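PDB 3R5G: CyaB from Pseudomonas aeruginosa, which probably makes cyclic AMP from ATP, this chain being the class III cyclase catalytic domain of a longer, membrane-bound protein. Local coordinates for residues R18-L23 with E30-L35; K76-A81 with Y161-D166; V167-D172 with D192-L197. One frame throughout, in Å; residues are numbered along the deposited sequence.

Contact 1. Residues R18-L23 with E30-L35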
# COMPACT_ATOMS: atom_id res chain seq x y z
N ARG A 18 9.93 10.67 -1.53
CA ARG A 18 10.58 10.83 -0.21
C ARG A 18 10.48 12.29 0.16
O ARG A 18 10.72 13.15 -0.68
CB ARG A 18 12.06 10.38 -0.28
CG ARG A 18 12.24 8.89 -0.50
CD ARG A 18 11.83 8.16 0.74
NE ARG A 18 10.39 7.99 0.79
CZ ARG A 18 9.74 7.44 1.81
NH1 ARG A 18 8.40 7.29 1.82
NH2 ARG A 18 10.46 7.04 2.83
N GLY A 19 10.08 12.54 1.39
CA GLY A 19 9.87 13.91 1.83
C GLY A 19 8.39 14.29 1.87
O GLY A 19 7.99 15.27 2.57
N PHE A 20 7.54 13.57 1.15
CA PHE A 20 6.13 13.97 1.06
C PHE A 20 5.39 13.89 2.39
O PHE A 20 4.59 14.74 2.69
CB PHE A 20 5.37 13.10 0.04
CG PHE A 20 3.98 13.54 -0.14
CD1 PHE A 20 3.72 14.64 -0.89
CD2 PHE A 20 2.93 12.86 0.47
CE1 PHE A 20 2.42 15.10 -1.04
CE2 PHE A 20 1.64 13.26 0.32
CZ PHE A 20 1.37 14.38 -0.45
N THR A 21 5.65 12.86 3.17
CA THR A 21 4.87 12.74 4.42
C THR A 21 5.11 13.95 5.34
O THR A 21 4.18 14.47 5.91
CB THR A 21 5.08 11.44 5.12
OG1 THR A 21 4.67 10.39 4.21
CG2 THR A 21 4.20 11.49 6.40
N GLU A 22 6.36 14.40 5.40
CA GLU A 22 6.78 15.59 6.19
C GLU A 22 6.02 16.80 5.65
O GLU A 22 5.35 17.55 6.40
CB GLU A 22 8.31 15.75 6.01
CG GLU A 22 9.12 14.57 6.58
CD GLU A 22 9.43 13.36 5.58
OE1 GLU A 22 8.57 12.88 4.78
OE2 GLU A 22 10.57 12.84 5.66
N LEU A 23 6.05 16.93 4.33
CA LEU A 23 5.33 18.02 3.65
C LEU A 23 3.83 18.02 3.97
O LEU A 23 3.17 19.08 4.08
CB LEU A 23 5.58 17.91 2.15
CG LEU A 23 5.03 19.07 1.30
CD1 LEU A 23 5.94 20.36 1.38
CD2 LEU A 23 4.73 18.64 -0.14
N GLU A 30 -5.24 22.75 1.10
CA GLU A 30 -5.56 23.05 -0.30
C GLU A 30 -4.28 23.04 -1.20
O GLU A 30 -4.30 22.48 -2.30
CB GLU A 30 -6.37 24.34 -0.43
CG GLU A 30 -6.87 24.60 -1.86
CD GLU A 30 -6.94 26.10 -2.25
OE1 GLU A 30 -6.39 26.96 -1.51
OE2 GLU A 30 -7.54 26.39 -3.31
N ALA A 31 -3.19 23.65 -0.72
CA ALA A 31 -1.89 23.63 -1.41
C ALA A 31 -1.39 22.16 -1.49
O ALA A 31 -0.90 21.74 -2.54
CB ALA A 31 -0.92 24.46 -0.73
N LEU A 32 -1.52 21.40 -0.40
CA LEU A 32 -1.17 19.94 -0.43
C LEU A 32 -1.95 19.15 -1.49
O LEU A 32 -1.34 18.38 -2.26
CB LEU A 32 -1.30 19.35 0.98
CG LEU A 32 -1.03 17.85 1.17
CD1 LEU A 32 0.42 17.53 0.84
CD2 LEU A 32 -1.36 17.40 2.62
N THR A 33 -3.28 19.32 -1.53
CA THR A 33 -4.11 18.74 -2.50
C THR A 33 -3.66 19.10 -3.91
O THR A 33 -3.55 18.22 -4.78
CB THR A 33 -5.61 19.15 -2.28
OG1 THR A 33 -6.00 18.64 -1.01
CG2 THR A 33 -6.50 18.59 -3.32
N ASP A 34 -3.43 20.40 -4.18
CA ASP A 34 -3.03 20.76 -5.52
C ASP A 34 -1.63 20.16 -5.89
O ASP A 34 -1.48 19.73 -7.04
CB ASP A 34 -2.97 22.31 -5.62
CG ASP A 34 -4.32 22.94 -5.65
OD1 ASP A 34 -5.30 22.30 -6.11
OD2 ASP A 34 -4.38 24.15 -5.28
N LEU A 35 -0.69 20.18 -4.98
CA LEU A 35 0.66 19.63 -5.23
C LEU A 35 0.58 18.11 -5.44
O LEU A 35 1.12 17.64 -6.43
CB LEU A 35 1.57 19.97 -4.10
CG LEU A 35 2.98 19.36 -4.32
CD1 LEU A 35 3.85 20.34 -3.79
CD2 LEU A 35 3.23 18.01 -3.60

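Contact 2. Residues K76-A81 with Y161-D166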
# COMPACT_ATOMS: atom_id res chain seq x y z
N LYS A 76 10.40 -5.91 -24.15
CA LYS A 76 9.89 -4.56 -24.36
C LYS A 76 9.00 -4.06 -23.24
O LYS A 76 9.03 -2.88 -22.93
CB LYS A 76 9.11 -4.40 -25.72
CG LYS A 76 10.06 -4.42 -26.88
CD LYS A 76 9.18 -4.19 -28.20
CE LYS A 76 9.91 -4.55 -29.46
NZ LYS A 76 11.29 -3.96 -29.58
N ASP A 77 8.30 -4.95 -22.56
CA ASP A 77 7.48 -4.52 -21.43
C ASP A 77 8.41 -3.99 -20.30
O ASP A 77 8.11 -2.99 -19.68
CB ASP A 77 6.55 -5.64 -20.87
CG ASP A 77 5.44 -6.08 -21.81
OD1 ASP A 77 5.08 -5.35 -22.74
OD2 ASP A 77 4.91 -7.16 -21.58
N ALA A 78 9.47 -4.72 -20.07
CA ALA A 78 10.45 -4.30 -19.03
C ALA A 78 11.18 -3.05 -19.44
O ALA A 78 11.34 -2.14 -18.58
CB ALA A 78 11.45 -5.44 -18.79
N VAL A 79 11.65 -2.97 -20.70
CA VAL A 79 12.28 -1.73 -21.15
C VAL A 79 11.29 -0.56 -20.99
O VAL A 79 11.68 0.55 -20.58
CB VAL A 79 12.74 -1.85 -22.57
CG1 VAL A 79 13.20 -0.52 -23.17
CG2 VAL A 79 13.91 -2.86 -22.57
N ALA A 80 10.00 -0.76 -21.37
CA ALA A 80 9.05 0.32 -21.24
C ALA A 80 8.85 0.81 -19.78
O ALA A 80 8.86 2.05 -19.48
CB ALA A 80 7.68 -0.12 -21.85
N ALA A 81 8.80 -0.18 -18.83
CA ALA A 81 8.56 0.19 -17.45
C ALA A 81 9.80 0.98 -16.97
O ALA A 81 9.64 1.93 -16.26
CB ALA A 81 8.46 -1.09 -16.59
N TYR A 161 16.68 -6.68 -14.79
CA TYR A 161 18.00 -6.39 -15.38
C TYR A 161 18.29 -7.28 -16.55
O TYR A 161 18.76 -6.76 -17.59
CB TYR A 161 19.09 -6.56 -14.26
CG TYR A 161 20.47 -6.60 -14.85
CD1 TYR A 161 21.07 -5.44 -15.26
CD2 TYR A 161 21.18 -7.84 -14.97
CE1 TYR A 161 22.35 -5.49 -15.87
CE2 TYR A 161 22.46 -7.86 -15.54
CZ TYR A 161 23.02 -6.69 -15.95
OH TYR A 161 24.23 -6.69 -16.58
N SER A 162 18.03 -8.58 -16.41
CA SER A 162 18.29 -9.57 -17.51
C SER A 162 17.62 -9.22 -18.83
O SER A 162 18.17 -9.48 -19.89
CB SER A 162 17.85 -10.99 -17.11
OG SER A 162 18.74 -11.32 -16.05
N LEU A 163 16.43 -8.64 -18.73
CA LEU A 163 15.67 -8.21 -19.85
C LEU A 163 16.10 -6.91 -20.47
O LEU A 163 15.99 -6.75 -21.69
CB LEU A 163 14.17 -8.13 -19.48
CG LEU A 163 13.58 -9.51 -19.18
CD1 LEU A 163 12.24 -9.37 -18.55
CD2 LEU A 163 13.47 -10.33 -20.51
N ILE A 164 16.64 -5.97 -19.68
CA ILE A 164 16.86 -4.61 -20.16
C ILE A 164 18.38 -4.34 -20.41
O ILE A 164 18.67 -3.30 -20.96
CB ILE A 164 16.32 -3.51 -19.28
CG1 ILE A 164 17.15 -3.40 -17.97
CG2 ILE A 164 14.83 -3.75 -18.92
CD1 ILE A 164 16.69 -2.37 -17.03
N LYS A 165 19.24 -5.29 -19.97
CA LYS A 165 20.69 -4.91 -19.87
C LYS A 165 21.36 -4.47 -21.15
O LYS A 165 22.32 -3.73 -21.04
CB LYS A 165 21.51 -6.01 -19.20
CG LYS A 165 21.49 -7.31 -20.07
CD LYS A 165 22.13 -8.51 -19.38
CE LYS A 165 21.85 -9.72 -20.27
NZ LYS A 165 22.35 -10.97 -19.71
N ASP A 166 20.91 -4.90 -22.32
CA ASP A 166 21.56 -4.46 -23.56
C ASP A 166 21.18 -3.06 -23.96
O ASP A 166 21.86 -2.49 -24.78
CB ASP A 166 21.18 -5.44 -24.66
CG ASP A 166 19.66 -5.81 -24.66
OD1 ASP A 166 18.93 -6.00 -23.57
OD2 ASP A 166 19.20 -6.06 -25.81

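Contact 3. Residues V167-D172 with D192-L197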
# COMPACT_ATOMS: atom_id res chain seq x y z
N VAL A 167 20.10 -2.51 -23.41
CA VAL A 167 19.64 -1.20 -23.81
C VAL A 167 19.53 -0.14 -22.69
O VAL A 167 19.42 1.02 -22.99
CB VAL A 167 18.39 -1.29 -24.65
CG1 VAL A 167 18.52 -2.43 -25.70
CG2 VAL A 167 17.25 -1.60 -23.82
N ILE A 168 19.55 -0.56 -21.43
CA ILE A 168 19.50 0.39 -20.35
C ILE A 168 20.70 0.12 -19.44
O ILE A 168 21.01 -0.98 -19.05
CB ILE A 168 18.17 0.24 -19.52
CG1 ILE A 168 17.02 0.75 -20.43
CG2 ILE A 168 18.29 0.99 -18.16
CD1 ILE A 168 15.60 0.63 -19.79
N MET A 169 21.35 1.21 -19.07
CA MET A 169 22.58 1.13 -18.27
C MET A 169 22.25 0.96 -16.78
O MET A 169 21.41 1.69 -16.22
CB MET A 169 23.35 2.44 -18.38
CG MET A 169 24.72 2.39 -17.87
SD MET A 169 25.88 1.50 -18.94
CE MET A 169 25.92 2.58 -20.38
N CYS A 170 22.88 -0.04 -16.14
CA CYS A 170 22.57 -0.40 -14.75
C CYS A 170 23.91 -0.53 -13.99
O CYS A 170 24.97 -0.77 -14.60
CB CYS A 170 21.84 -1.77 -14.69
SG CYS A 170 20.22 -1.68 -15.58
N ARG A 171 23.80 -0.56 -12.68
CA ARG A 171 24.96 -0.82 -11.80
C ARG A 171 24.52 -1.72 -10.68
O ARG A 171 23.52 -1.52 -10.02
CB ARG A 171 25.28 0.53 -11.19
CG ARG A 171 26.53 0.42 -10.45
CD ARG A 171 27.01 1.79 -9.94
NE ARG A 171 26.62 3.06 -10.55
CZ ARG A 171 27.40 3.86 -11.29
NH1 ARG A 171 26.89 5.02 -11.66
NH2 ARG A 171 28.62 3.52 -11.69
N ASP A 172 25.26 -2.81 -10.47
CA ASP A 172 25.05 -3.71 -9.32
C ASP A 172 25.06 -3.01 -7.98
O ASP A 172 25.98 -2.19 -7.69
CB ASP A 172 26.19 -4.76 -9.41
CG ASP A 172 26.06 -5.96 -8.49
OD1 ASP A 172 25.38 -5.92 -7.49
OD2 ASP A 172 26.73 -7.01 -8.85
N ASP A 192 20.89 6.81 -15.98
CA ASP A 192 20.49 7.40 -17.25
C ASP A 192 21.63 7.40 -18.17
O ASP A 192 22.82 7.56 -17.77
CB ASP A 192 20.19 8.87 -16.95
CG ASP A 192 18.84 9.03 -16.24
OD1 ASP A 192 18.23 8.02 -15.82
OD2 ASP A 192 18.35 10.18 -16.14
N SER A 193 21.39 7.21 -19.44
CA SER A 193 22.45 7.19 -20.43
C SER A 193 21.96 7.70 -21.76
O SER A 193 20.73 8.11 -21.90
CB SER A 193 23.08 5.77 -20.58
OG SER A 193 22.19 4.77 -21.09
N ARG A 194 22.90 7.67 -22.74
CA ARG A 194 22.61 8.47 -23.91
C ARG A 194 21.42 7.89 -24.66
O ARG A 194 20.64 8.68 -25.23
CB ARG A 194 23.85 8.71 -24.88
CG ARG A 194 24.64 10.08 -24.61
CD ARG A 194 25.62 9.86 -23.44
NE ARG A 194 25.70 8.41 -23.39
CZ ARG A 194 25.70 7.62 -22.31
NH1 ARG A 194 25.71 6.31 -22.52
NH2 ARG A 194 25.69 8.11 -21.06
N ARG A 195 21.20 6.59 -24.62
CA ARG A 195 20.25 5.95 -25.53
C ARG A 195 18.88 5.81 -24.87
O ARG A 195 18.04 5.11 -25.43
CB ARG A 195 20.71 4.60 -25.98
CG ARG A 195 22.15 4.68 -26.51
CD ARG A 195 22.02 4.90 -27.92
NE ARG A 195 21.36 3.74 -28.54
CZ ARG A 195 20.55 3.77 -29.60
NH1 ARG A 195 20.15 4.93 -30.21
NH2 ARG A 195 20.05 2.62 -30.03
N ASP A 196 18.61 6.54 -23.81
CA ASP A 196 17.30 6.36 -23.20
C ASP A 196 16.11 6.70 -24.08
O ASP A 196 16.17 7.67 -24.82
CB ASP A 196 17.21 6.97 -21.86
CG ASP A 196 18.14 6.20 -20.86
OD1 ASP A 196 18.27 4.91 -20.87
OD2 ASP A 196 18.54 6.91 -19.97
N LEU A 197 15.05 5.94 -23.90
CA LEU A 197 13.84 6.14 -24.75
C LEU A 197 12.96 7.20 -24.14
O LEU A 197 12.40 6.99 -23.01
CB LEU A 197 13.10 4.80 -24.74
CG LEU A 197 11.72 4.76 -25.42
CD1 LEU A 197 12.05 4.98 -26.92
CD2 LEU A 197 11.23 3.36 -25.05
O HOH W 1 17.96 3.08 -22.76
O HOH W 2 20.28 3.92 -19.38

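Contact 1. Residues R18-L23 with E30-L35
Phe20 points the CE1-CZ end of its ring at two leucines of the next helix, and each leucine meets it differently. Leu32 crosses the ring at a slant: its CD1 methyl lies 3.5 Å from Phe20 CZ and nearly as close to CE1. Leu35 comes to the edge, with CD2 in the plane of the ring and 4.0 Å from Phe20 CE1; the two side chains slide past each other in opposite directions. Phe20 can span the gap because its ring is swung anti to the backbone N (chi1 -175°), which carries CZ well out from the helix. Leu23, one turn further on, reaches toward Leu35 tip to tip, and its CD2 methyl stands 3.8 Å from Leu35 CD2. That single methyl of Leu35 therefore touches both Phe20 and Leu23. The CA atoms come no closer than 7.9 Å, between Leu23 and Leu32, so side chains alone fill the interface, and all four are buried. Gly19 sits at the N-cap of the short helix, and Leu23 N bonds to its carbonyl O at 3.1 Å, fixing the turn that sets Phe20 and Leu23 on one side. The contact folds helix 20-24, which directly follows strand 6-18, back against the first turns of helix 29-50, an apolar corner beside the subunit interface. Phe20 also packs on Asp60, in the turn between strands 53-58 and 61-66, while Leu32 also packs on Ile135 of the second subunit, at the end of its strand 129-135, and Thr21 OG1 hydrogen-bonds Asn140 ND2 of that subunit.

Contact 2. Residues K76-A81 with Y161-D166
Ile164 lays its CG2 methyl over the peptide that joins Ala78 to Val79, 3.7 Å from Val79 N and 3.8 Å from the carbonyl carbon of Ala78. The same methyl also meets the side chains on both sides of that peptide: Ala78 CB is 3.8 Å from Ile164 CG2, and Val79 CG2 approaches it at a slant. What turns the methyl this way is the first torsion of Ile164 (chi1 70°), which puts CG1 between the backbone N and the carbonyl carbon and leaves CG2 beside the N, facing the other helix. Ala78 has a second neighbour in Leu163, whose CB lies 3.9 Å from Ala78 CB; Leu163 CD1, further out on its side chain, also touches Ala78 CB. One small side chain is thus met by two larger ones. The backbones are close, with the CA atoms of Val79 and Ile164 only 5.5 Å apart, a closeness consistent with the small side chain of the neighbouring Ala78. The contact sets the C-terminal part of helix 158-164 against the first half of helix 74-100. Ala78 also packs on Thr11 of strand 6-18, and Ile164 on Ile156 of strand 154-157, so both helices lie against the domain's central sheet. Just beyond the apolar patch, Asp166 forms a salt bridge with Lys75. Within the patch itself the touching atoms are aliphatic carbons and one peptide group: the two segments share no directional bond, and what the pair contributes is probably van der Waals fit and partial shielding from water.

Contact 3. Residues V167-D172 with D192-L197
Met169 and Ser193 make the closest direct contact, with Met169 CB resting 3.8 Å from Ser193 OG. The methionine chain then bends at both chi2 (74°) and chi3 (66°), which brings its CE methyl to the edge of the Arg194 guanidinium, near its plane and 4.3 Å from NH1. On the other flank, Ile168 CG1 lies loosely beside Asp196 OD1. The polar link between the segments runs through water. One water accepts the N-H of Met169 and the hydroxyl of Ser193, whose OG is 2.7 Å from it, and donates to Asp196 OD1 at a like distance, so a backbone amide, a hydroxyl and a carboxylate share one bridge. A second water lies between Val167 O and the same Asp196 OD1; its short distances and crowd of acceptors leave the exact bonding doubtful. The carboxylate at the centre of this water network is positioned by its own turn. Ser193 to Asp196 form a type I beta turn, in which Asp196 N bonds to Ser193 O, and the side chain of Asp196 folds back so that its OD2 takes the N-H of Ser193 at 2.9 Å. This bond is nearly straight (169°), although the donor stands well above the carboxylate plane. OD2 thus holds the turn together while OD1 faces the neighbouring segment. Met169 is also backbone-bonded to Val191, continuing the antiparallel pairing of strands 170-176 and 185-190, and the turn follows that pair on the surface of the domain. Ile168 packs on Val190 of strand 185-190 and on Val82 and Ser83 of helix 74-100, and Asp192 forms a salt bridge with Arg89 of that helix.

In the fold
Following the chain from the N terminus, contact 1 closes first, over six intervening residues that include the loop between helix 20-24 and helix 29-50, beside the second subunit. Contact 2 spans the longest interval, 79 residues, and brings helix 158-164 back onto helix 74-100. Contact 3 opens at the very next residue and closes over 19, joining the residues leading into strand 170-176 to the tail after strand 185-190. The three lie in series, neither nested nor crossed. Contacts 1 and 2 sit on opposite sides of the chain's centre, with centres 32 Å apart, whereas contacts 2 and 3 touch: Val79 packs on Val167, and Tyr161 and Ile164 pack on Cys170.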